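Local coordinates for protein NADH:ubiquinone oxidoreductase, Na translocating, F subunit (Porphyromonas gingivalis, PDB 2R6H) that binds FAD and has the two-domain architecture of ferredoxin-reductase-type flavoproteins, a flavin-binding beta barrel joined to a probable nucleotide-binding domain, at residues 27-32 / 139-144; 159-164 / 173-178; 166-171 / 188-193. All coordinates share one frame; numbering follows the deposited sequence.

Contact 1. Residues 27-32 / 139-144; sequences FVVKLP and DKVMMS
Met-143, Val-29 and Val-141 carry this contact, which packs the inside of the antiparallel barrel of the FAD-binding domain. Met-143, a selenomethionine in the model, is the most deeply engaged. Its chain leaves with CG anti to the backbone N (chi1 -165°), runs straight through chi2 and then bends at chi3. Met-143 SE lies 3.8 Å from CG2 of Val-29, and Met-143 CE stays near that same carbon while also reaching CD1 of Leu-31, 3.8 Å away. A long, unbranched and pliable side chain suits this place, because it can cross the barrel interior and reach along two branched residues of the opposing segment. The valines are short and fill their places by shape: Val-29 turns CG1 to CG2 of Val-141, 3.8 Å apart, while its other methyl serves Met-143. These two valines approach at about a right angle. Phe-27 adds the far end of its ring, with CZ 4.3 Å from Val-141 CG2. The contact is wholly apolar and all five touching residues are buried, as expected of a barrel core. The strands 27-30 and 140-144 are not paired to each other; their axes pass 8.6 Å apart at 83°, an angle between next-but-one strands that fits the strong coiling of a barrel sheet and lets their inward side chains meet. Strand 9-19 stands between them in the sheet. Ile-101 of strand 100-106 touches Val-29 and Met-143, and Ile-47 of strand 44-49 packs on Val-141 and Met-143.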
loop_
_atom_site.group_PDB
_atom_site.type_symbol
_atom_site.label_atom_id
_atom_site.label_comp_id
_atom_site.label_asym_id
_atom_site.label_seq_id
_atom_site.Cartn_x
_atom_site.Cartn_y
_atom_site.Cartn_z
ATOM N N PHE A 27 1.678 1.212 10.207
ATOM C CA PHE A 27 2.823 1.472 11.067
ATOM C C PHE A 27 3.080 2.974 11.156
ATOM O O PHE A 27 3.485 3.595 10.186
ATOM C CB PHE A 27 4.029 0.733 10.499
ATOM C CG PHE A 27 5.280 0.908 11.286
ATOM C CD1 PHE A 27 5.294 0.658 12.652
ATOM C CD2 PHE A 27 6.453 1.289 10.659
ATOM C CE1 PHE A 27 6.444 0.809 13.377
ATOM C CE2 PHE A 27 7.606 1.439 11.379
ATOM C CZ PHE A 27 7.604 1.199 12.747
ATOM N N VAL A 28 2.830 3.546 12.324
ATOM C CA VAL A 28 2.811 4.991 12.490
ATOM C C VAL A 28 3.907 5.471 13.456
ATOM O O VAL A 28 3.894 5.141 14.651
ATOM C CB VAL A 28 1.428 5.451 13.004
ATOM C CG1 VAL A 28 1.396 6.951 13.195
ATOM C CG2 VAL A 28 0.326 4.999 12.047
ATOM N N VAL A 29 4.850 6.253 12.942
ATOM C CA VAL A 29 5.986 6.701 13.744
ATOM C C VAL A 29 6.021 8.224 13.873
ATOM O O VAL A 29 5.526 8.931 12.992
ATOM C CB VAL A 29 7.331 6.186 13.159
ATOM C CG1 VAL A 29 7.397 4.648 13.215
ATOM C CG2 VAL A 29 7.524 6.696 11.731
ATOM N N LYS A 30 6.601 8.726 14.963
ATOM C CA LYS A 30 6.673 10.171 15.192
ATOM C C LYS A 30 8.116 10.670 15.262
ATOM O O LYS A 30 8.966 10.035 15.889
ATOM C CB LYS A 30 5.922 10.551 16.479
ATOM C CG LYS A 30 5.788 12.051 16.729
ATOM C CD LYS A 30 5.258 12.345 18.135
ATOM C CE LYS A 30 6.252 11.870 19.199
ATOM N NZ LYS A 30 5.965 12.393 20.571
ATOM N N LEU A 31 8.395 11.806 14.628
ATOM C CA LEU A 31 9.745 12.371 14.668
ATOM C C LEU A 31 9.975 13.095 15.980
ATOM O O LEU A 31 9.007 13.420 16.674
ATOM C CB LEU A 31 10.013 13.280 13.463
ATOM C CG LEU A 31 10.561 12.533 12.234
ATOM C CD1 LEU A 31 9.588 11.464 11.784
ATOM C CD2 LEU A 31 10.880 13.462 11.084
ATOM N N PRO A 32 11.252 13.316 16.347
ATOM C CA PRO A 32 11.596 14.069 17.566
ATOM C C PRO A 32 10.860 15.406 17.574
ATOM O O PRO A 32 10.593 15.925 16.488
ATOM C CB PRO A 32 13.100 14.317 17.411
ATOM C CG PRO A 32 13.587 13.195 16.566
ATOM C CD PRO A 32 12.450 12.838 15.629
ATOM N N ASP A 139 8.349 1.914 21.013
ATOM C CA ASP A 139 9.628 1.486 20.461
ATOM C C ASP A 139 10.291 2.541 19.579
ATOM O O ASP A 139 9.658 3.507 19.161
ATOM C CB ASP A 139 9.465 0.166 19.712
ATOM C CG ASP A 139 9.190 -1.001 20.653
ATOM O OD1 ASP A 139 9.447 -0.827 21.873
ATOM O OD2 ASP A 139 8.725 -2.078 20.187
ATOM N N LYS A 140 11.576 2.348 19.305
ATOM C CA LYS A 140 12.348 3.298 18.512
ATOM C C LYS A 140 12.811 2.694 17.192
ATOM O O LYS A 140 13.234 1.532 17.131
ATOM C CB LYS A 140 13.574 3.793 19.299
ATOM C CG LYS A 140 13.268 4.499 20.623
ATOM C CD LYS A 140 12.189 5.565 20.472
ATOM C CE LYS A 140 12.243 6.597 21.591
ATOM N NZ LYS A 140 13.617 7.181 21.718
ATOM N N VAL A 141 12.740 3.491 16.134
ATOM C CA VAL A 141 13.263 3.071 14.838
ATOM C C VAL A 141 14.108 4.168 14.241
ATOM O O VAL A 141 13.820 5.352 14.445
ATOM C CB VAL A 141 12.136 2.786 13.851
ATOM C CG1 VAL A 141 11.844 1.313 13.809
ATOM C CG2 VAL A 141 10.899 3.595 14.226
HETATM N N MSE A 142 15.138 3.778 13.496
HETATM C CA MSE A 142 15.930 4.735 12.732
HETATM C C MSE A 142 15.336 4.862 11.351
HETATM O O MSE A 142 15.087 3.862 10.687
HETATM C CB MSE A 142 17.371 4.267 12.615
HETATM C CG MSE A 142 18.061 4.084 13.946
HETATM SE SE MSE A 142 18.318 5.763 14.924
HETATM C CE MSE A 142 18.195 5.050 16.758
HETATM N N MSE A 143 15.112 6.090 10.912
HETATM C CA MSE A 143 14.425 6.300 9.655
HETATM C C MSE A 143 15.006 7.456 8.875
HETATM O O MSE A 143 15.270 8.514 9.422
HETATM C CB MSE A 143 12.948 6.547 9.910
HETATM C CG MSE A 143 12.120 6.418 8.668
HETATM SE SE MSE A 143 10.216 6.648 8.984
HETATM C CE MSE A 143 10.215 8.568 9.360
ATOM N N SER A 144 15.206 7.255 7.584
ATOM C CA SER A 144 15.716 8.324 6.733
ATOM C C SER A 144 14.779 8.593 5.567
ATOM O O SER A 144 14.013 7.723 5.161
ATOM C CB SER A 144 17.121 7.991 6.211
ATOM O OG SER A 144 17.195 6.680 5.669
#

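Contact 2. Residues 159-164 / 173-178; sequences MLYIGG and AQILHL
The ring of Tyr-161 lies between strand and helix, with CD1 of Ile-175 over one face and OE1 of Gln-174 at the edge. This is the first half of the beta-alpha-beta unit of a Rossmann-like NAD-binding domain: strand 159-164 runs at 146° to helix 173-178, with 11.1 Å between the axes, a spacing that large side chains must fill. Ile-175 CD1 sits 3.9 Å from the centroid of the Tyr-161 ring and 17° off the normal, a CH-pi contact displaced toward the rim. The isoleucine suits the place because its longer branch lets it slide past the tyrosine and lay a methyl on the ring. Leu-178 approaches the same ring obliquely and also meets Met-159, a selenomethionine, tip to tip, its CD2 beside Met-159 CE. That end of the interface is purely apolar, and the flexible selenoether chain brings its methyl to the end of the branched leucine. Tyr-161 also packs on Tyr-190 of strand 188-194, and its ring meets that of Tyr-259 from strand 256-261. A buried phenol needs a polar partner, and Gln-174 supplies one from the helix. Its chain, extended beyond CG, brings the amide to the end of the phenol, at 76° to the ring. NE2 of that amide donates to the carbonyl of Ser-41; the two bonds settle which end is oxygen and probably limit its rotation. The hydroxyl lies somewhat tilted from the carbonyl plane as Tyr-161 OH donates to Gln-174 OE1 at 2.8 Å.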
loop_
_atom_site.group_PDB
_atom_site.type_symbol
_atom_site.label_atom_id
_atom_site.label_comp_id
_atom_site.label_asym_id
_atom_site.label_seq_id
_atom_site.Cartn_x
_atom_site.Cartn_y
_atom_site.Cartn_z
HETATM N N MSE A 159 -6.895 11.872 -14.072
HETATM C CA MSE A 159 -6.087 10.888 -13.382
HETATM C C MSE A 159 -6.911 9.643 -13.077
HETATM O O MSE A 159 -8.075 9.730 -12.675
HETATM C CB MSE A 159 -5.536 11.461 -12.084
HETATM C CG MSE A 159 -5.137 12.927 -12.156
HETATM SE SE MSE A 159 -3.994 13.506 -10.658
HETATM C CE MSE A 159 -4.849 15.231 -10.256
ATOM N N LEU A 160 -6.293 8.485 -13.282
ATOM C CA LEU A 160 -6.868 7.212 -12.873
ATOM C C LEU A 160 -5.867 6.459 -12.008
ATOM O O LEU A 160 -4.812 6.051 -12.493
ATOM C CB LEU A 160 -7.225 6.372 -14.095
ATOM C CG LEU A 160 -8.279 5.276 -13.914
ATOM C CD1 LEU A 160 -8.893 4.901 -15.261
ATOM C CD2 LEU A 160 -7.679 4.059 -13.230
ATOM N N TYR A 161 -6.194 6.289 -10.727
ATOM C CA TYR A 161 -5.336 5.571 -9.786
ATOM C C TYR A 161 -5.719 4.101 -9.692
ATOM O O TYR A 161 -6.895 3.764 -9.584
ATOM C CB TYR A 161 -5.411 6.213 -8.401
ATOM C CG TYR A 161 -4.578 7.460 -8.274
ATOM C CD1 TYR A 161 -5.070 8.695 -8.668
ATOM C CD2 TYR A 161 -3.286 7.399 -7.770
ATOM C CE1 TYR A 161 -4.296 9.828 -8.560
ATOM C CE2 TYR A 161 -2.507 8.527 -7.656
ATOM C CZ TYR A 161 -3.014 9.739 -8.050
ATOM O OH TYR A 161 -2.224 10.860 -7.930
ATOM N N ILE A 162 -4.726 3.227 -9.740
ATOM C CA ILE A 162 -4.964 1.794 -9.665
ATOM C C ILE A 162 -4.127 1.222 -8.537
ATOM O O ILE A 162 -2.918 1.083 -8.680
ATOM C CB ILE A 162 -4.499 1.070 -10.950
ATOM C CG1 ILE A 162 -5.119 1.690 -12.199
ATOM C CG2 ILE A 162 -4.821 -0.410 -10.869
ATOM C CD1 ILE A 162 -4.719 0.991 -13.465
ATOM N N GLY A 163 -4.738 0.872 -7.416
ATOM C CA GLY A 163 -3.952 0.326 -6.331
ATOM C C GLY A 163 -4.247 -1.125 -6.032
ATOM O O GLY A 163 -5.349 -1.603 -6.300
ATOM N N GLY A 164 -3.261 -1.820 -5.466
ATOM C CA GLY A 164 -3.449 -3.164 -4.942
ATOM C C GLY A 164 -2.549 -3.406 -3.736
ATOM O O GLY A 164 -1.421 -2.920 -3.714
ATOM N N ALA A 173 -1.298 8.963 -0.297
ATOM C CA ALA A 173 -0.523 10.172 -0.045
ATOM C C ALA A 173 -0.741 11.206 -1.145
ATOM O O ALA A 173 -0.946 12.388 -0.866
ATOM C CB ALA A 173 0.955 9.837 0.087
ATOM N N GLN A 174 -0.694 10.754 -2.393
ATOM C CA GLN A 174 -0.949 11.628 -3.537
ATOM C C GLN A 174 -2.407 12.118 -3.566
ATOM O O GLN A 174 -2.661 13.318 -3.729
ATOM C CB GLN A 174 -0.569 10.946 -4.851
ATOM C CG GLN A 174 0.926 10.854 -5.089
ATOM C CD GLN A 174 1.262 10.251 -6.446
ATOM O OE1 GLN A 174 0.373 9.937 -7.229
ATOM N NE2 GLN A 174 2.549 10.093 -6.730
ATOM N N ILE A 175 -3.357 11.203 -3.376
ATOM C CA ILE A 175 -4.772 11.573 -3.391
ATOM C C ILE A 175 -5.141 12.500 -2.245
ATOM O O ILE A 175 -5.878 13.453 -2.432
ATOM C CB ILE A 175 -5.692 10.351 -3.424
ATOM C CG1 ILE A 175 -5.640 9.727 -4.812
ATOM C CG2 ILE A 175 -7.113 10.756 -3.119
ATOM C CD1 ILE A 175 -5.821 8.245 -4.820
ATOM N N LEU A 176 -4.619 12.233 -1.059
ATOM C CA LEU A 176 -4.824 13.143 0.060
ATOM C C LEU A 176 -4.216 14.507 -0.246
ATOM O O LEU A 176 -4.785 15.540 0.078
ATOM C CB LEU A 176 -4.242 12.560 1.349
ATOM C CG LEU A 176 -5.167 11.487 1.913
ATOM C CD1 LEU A 176 -4.553 10.794 3.098
ATOM C CD2 LEU A 176 -6.477 12.117 2.299
ATOM N N HIS A 177 -3.062 14.520 -0.890
ATOM C CA HIS A 177 -2.443 15.793 -1.169
ATOM C C HIS A 177 -3.292 16.548 -2.173
ATOM O O HIS A 177 -3.582 17.730 -1.995
ATOM C CB HIS A 177 -1.041 15.599 -1.715
ATOM C CG HIS A 177 -0.383 16.872 -2.120
ATOM N ND1 HIS A 177 0.320 17.663 -1.226
ATOM C CD2 HIS A 177 -0.324 17.515 -3.309
ATOM C CE1 HIS A 177 0.776 18.724 -1.855
ATOM N NE2 HIS A 177 0.399 18.660 -3.125
ATOM N N LEU A 178 -3.690 15.842 -3.229
ATOM C CA LEU A 178 -4.510 16.421 -4.279
ATOM C C LEU A 178 -5.794 17.072 -3.785
ATOM O O LEU A 178 -6.229 18.069 -4.343
ATOM C CB LEU A 178 -4.860 15.362 -5.311
ATOM C CG LEU A 178 -3.738 14.954 -6.263
ATOM C CD1 LEU A 178 -4.138 13.669 -6.991
ATOM C CD2 LEU A 178 -3.445 16.065 -7.238
#

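Contact 3. Residues 166-171 / 188-193; sequences AGMAPL and VSYWYG
The 3-10 turn and first helical turn, 166-171, face strand 188-193 with the two chains running in opposed senses, Met-168 nearest Tyr-192 (CA atoms 7.9 Å apart) and Leu-171 nearest Tyr-190. Met-168, a selenomethionine, is the central side chain and lies against two tyrosines that both rise from the same side of the strand. A bend at chi2 (-78°) carries its selenium to the edge of the Tyr-190 ring, in plane, with SE 5.1 Å from the centroid of that ring. Toward Tyr-192 the selenium stands obliquely, Met-168 SE being 5.2 Å from the centroid of the Tyr-192 ring. Both are Met-aromatic contacts, and a long polarisable chain is well suited to serve two rings turned in different ways. Packing adds to the second: Met-168 CG lies against CE1 of Tyr-192, and the methyl CE is over one face of that ring, toward the rim. Leu-171 approaches Tyr-190 at about a right angle, and its CD2 lies 3.5 Å from CE1 of Tyr-190. Here a branched aliphatic group fits beside the aromatic. The phenol of Tyr-192 is hydrogen-bonded to the carbonyl of Gly-165, just before Ala-166, so this tyrosine ties the turn to the strand as well as packing on it. Ala-166 and Ala-169 point away from the strand and touch FAD; their small methyls are consistent with the close approach of this turn to FAD. Beyond the contact, Leu-171 packs on Tyr-161 of strand 158-164, while Tyr-190 meets Phe-218 of strand 216-222 and makes an edge-to-face pair with Phe-206 of helix 203-212.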
loop_
_atom_site.group_PDB
_atom_site.type_symbol
_atom_site.label_atom_id
_atom_site.label_comp_id
_atom_site.label_asym_id
_atom_site.label_seq_id
_atom_site.Cartn_x
_atom_site.Cartn_y
_atom_site.Cartn_z
ATOM N N ALA A 166 -0.426 -3.359 -0.365
ATOM C CA ALA A 166 0.191 -2.274 0.389
ATOM C C ALA A 166 0.535 -1.098 -0.519
ATOM O O ALA A 166 1.062 -0.083 -0.063
ATOM C CB ALA A 166 1.435 -2.771 1.111
ATOM N N GLY A 167 0.232 -1.241 -1.804
ATOM C CA GLY A 167 0.371 -0.146 -2.746
ATOM C C GLY A 167 -0.618 0.974 -2.486
ATOM O O GLY A 167 -0.671 1.954 -3.228
HETATM N N MSE A 168 -1.406 0.825 -1.425
HETATM C CA MSE A 168 -2.284 1.896 -0.969
HETATM C C MSE A 168 -1.486 3.138 -0.587
HETATM O O MSE A 168 -1.988 4.259 -0.666
HETATM C CB MSE A 168 -3.126 1.426 0.220
HETATM C CG MSE A 168 -4.620 1.389 -0.055
HETATM SE SE MSE A 168 -5.440 3.157 0.003
HETATM C CE MSE A 168 -7.292 2.643 -0.326
ATOM N N ALA A 169 -0.240 2.931 -0.175
ATOM C CA ALA A 169 0.491 3.937 0.588
ATOM C C ALA A 169 0.758 5.180 -0.253
ATOM O O ALA A 169 0.394 6.292 0.131
ATOM C CB ALA A 169 1.797 3.359 1.113
ATOM N N PRO A 170 1.395 4.985 -1.403
ATOM C CA PRO A 170 1.793 6.105 -2.263
ATOM C C PRO A 170 0.585 6.819 -2.857
ATOM O O PRO A 170 0.533 8.049 -2.855
ATOM C CB PRO A 170 2.597 5.421 -3.370
ATOM C CG PRO A 170 3.148 4.199 -2.726
ATOM C CD PRO A 170 2.101 3.741 -1.752
ATOM N N LEU A 171 -0.374 6.049 -3.362
ATOM C CA LEU A 171 -1.586 6.617 -3.942
ATOM C C LEU A 171 -2.319 7.498 -2.934
ATOM O O LEU A 171 -2.661 8.642 -3.230
ATOM C CB LEU A 171 -2.512 5.506 -4.440
ATOM C CG LEU A 171 -2.062 4.762 -5.699
ATOM C CD1 LEU A 171 -0.563 4.913 -5.906
ATOM C CD2 LEU A 171 -2.452 3.294 -5.625
ATOM N N VAL A 188 -10.484 12.761 -11.007
ATOM C CA VAL A 188 -9.615 11.773 -10.383
ATOM C C VAL A 188 -10.407 10.565 -9.913
ATOM O O VAL A 188 -11.288 10.694 -9.072
ATOM C CB VAL A 188 -8.876 12.367 -9.140
ATOM C CG1 VAL A 188 -7.981 11.321 -8.514
ATOM C CG2 VAL A 188 -8.062 13.602 -9.505
ATOM N N SER A 189 -10.098 9.391 -10.443
ATOM C CA SER A 189 -10.684 8.172 -9.909
ATOM C C SER A 189 -9.595 7.294 -9.293
ATOM O O SER A 189 -8.452 7.274 -9.762
ATOM C CB SER A 189 -11.446 7.405 -10.996
ATOM O OG SER A 189 -10.591 6.986 -12.052
ATOM N N TYR A 190 -9.949 6.573 -8.235
ATOM C CA TYR A 190 -9.038 5.613 -7.621
ATOM C C TYR A 190 -9.715 4.253 -7.589
ATOM O O TYR A 190 -10.763 4.105 -6.985
ATOM C CB TYR A 190 -8.701 6.065 -6.210
ATOM C CG TYR A 190 -7.753 5.170 -5.463
ATOM C CD1 TYR A 190 -6.844 4.381 -6.127
ATOM C CD2 TYR A 190 -7.747 5.140 -4.079
ATOM C CE1 TYR A 190 -5.965 3.569 -5.433
ATOM C CE2 TYR A 190 -6.866 4.343 -3.381
ATOM C CZ TYR A 190 -5.977 3.555 -4.056
ATOM O OH TYR A 190 -5.098 2.746 -3.360
ATOM N N TRP A 191 -9.131 3.273 -8.261
ATOM C CA TRP A 191 -9.670 1.921 -8.288
ATOM C C TRP A 191 -8.755 1.005 -7.503
ATOM O O TRP A 191 -7.675 0.667 -7.974
ATOM C CB TRP A 191 -9.749 1.417 -9.729
ATOM C CG TRP A 191 -10.633 2.243 -10.602
ATOM C CD1 TRP A 191 -10.382 3.499 -11.071
ATOM C CD2 TRP A 191 -11.915 1.880 -11.111
ATOM N NE1 TRP A 191 -11.431 3.942 -11.838
ATOM C CE2 TRP A 191 -12.385 2.962 -11.875
ATOM C CE3 TRP A 191 -12.708 0.742 -11.001
ATOM C CZ2 TRP A 191 -13.610 2.936 -12.523
ATOM C CZ3 TRP A 191 -13.919 0.720 -11.641
ATOM C CH2 TRP A 191 -14.360 1.807 -12.391
ATOM N N TYR A 192 -9.170 0.597 -6.312
ATOM C CA TYR A 192 -8.332 -0.272 -5.481
ATOM C C TYR A 192 -8.848 -1.704 -5.455
ATOM O O TYR A 192 -10.019 -1.940 -5.187
ATOM C CB TYR A 192 -8.269 0.271 -4.053
ATOM C CG TYR A 192 -7.434 -0.564 -3.102
ATOM C CD1 TYR A 192 -6.056 -0.384 -3.015
ATOM C CD2 TYR A 192 -8.020 -1.522 -2.286
ATOM C CE1 TYR A 192 -5.288 -1.143 -2.143
ATOM C CE2 TYR A 192 -7.264 -2.279 -1.415
ATOM C CZ TYR A 192 -5.903 -2.085 -1.348
ATOM O OH TYR A 192 -5.159 -2.846 -0.487
ATOM N N GLY A 193 -7.974 -2.663 -5.717
ATOM C CA GLY A 193 -8.379 -4.055 -5.691
ATOM C C GLY A 193 -7.939 -4.814 -4.454
ATOM O O GLY A 193 -6.768 -4.811 -4.083
#

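Along the chain, contact 1 closes before the other two open, and it lies in a different domain: its centre is about 24 Å from each of theirs, and no atoms touch. Contacts 2 and 3, with centres about 5 Å apart, belong together. Their segments alternate in sequence, and both use helix 168-181, against the neighbouring parallel strands 158-164 and 188-194. Those strands are joined by probable backbone hydrogen bonds such as Tyr-161 O to Trp-191 N, 2.6 Å. Contact 1 thus packs the barrel, while contacts 2 and 3 seat one helix on the parallel sheet, its start and the turn before it touching FAD where the domains meet.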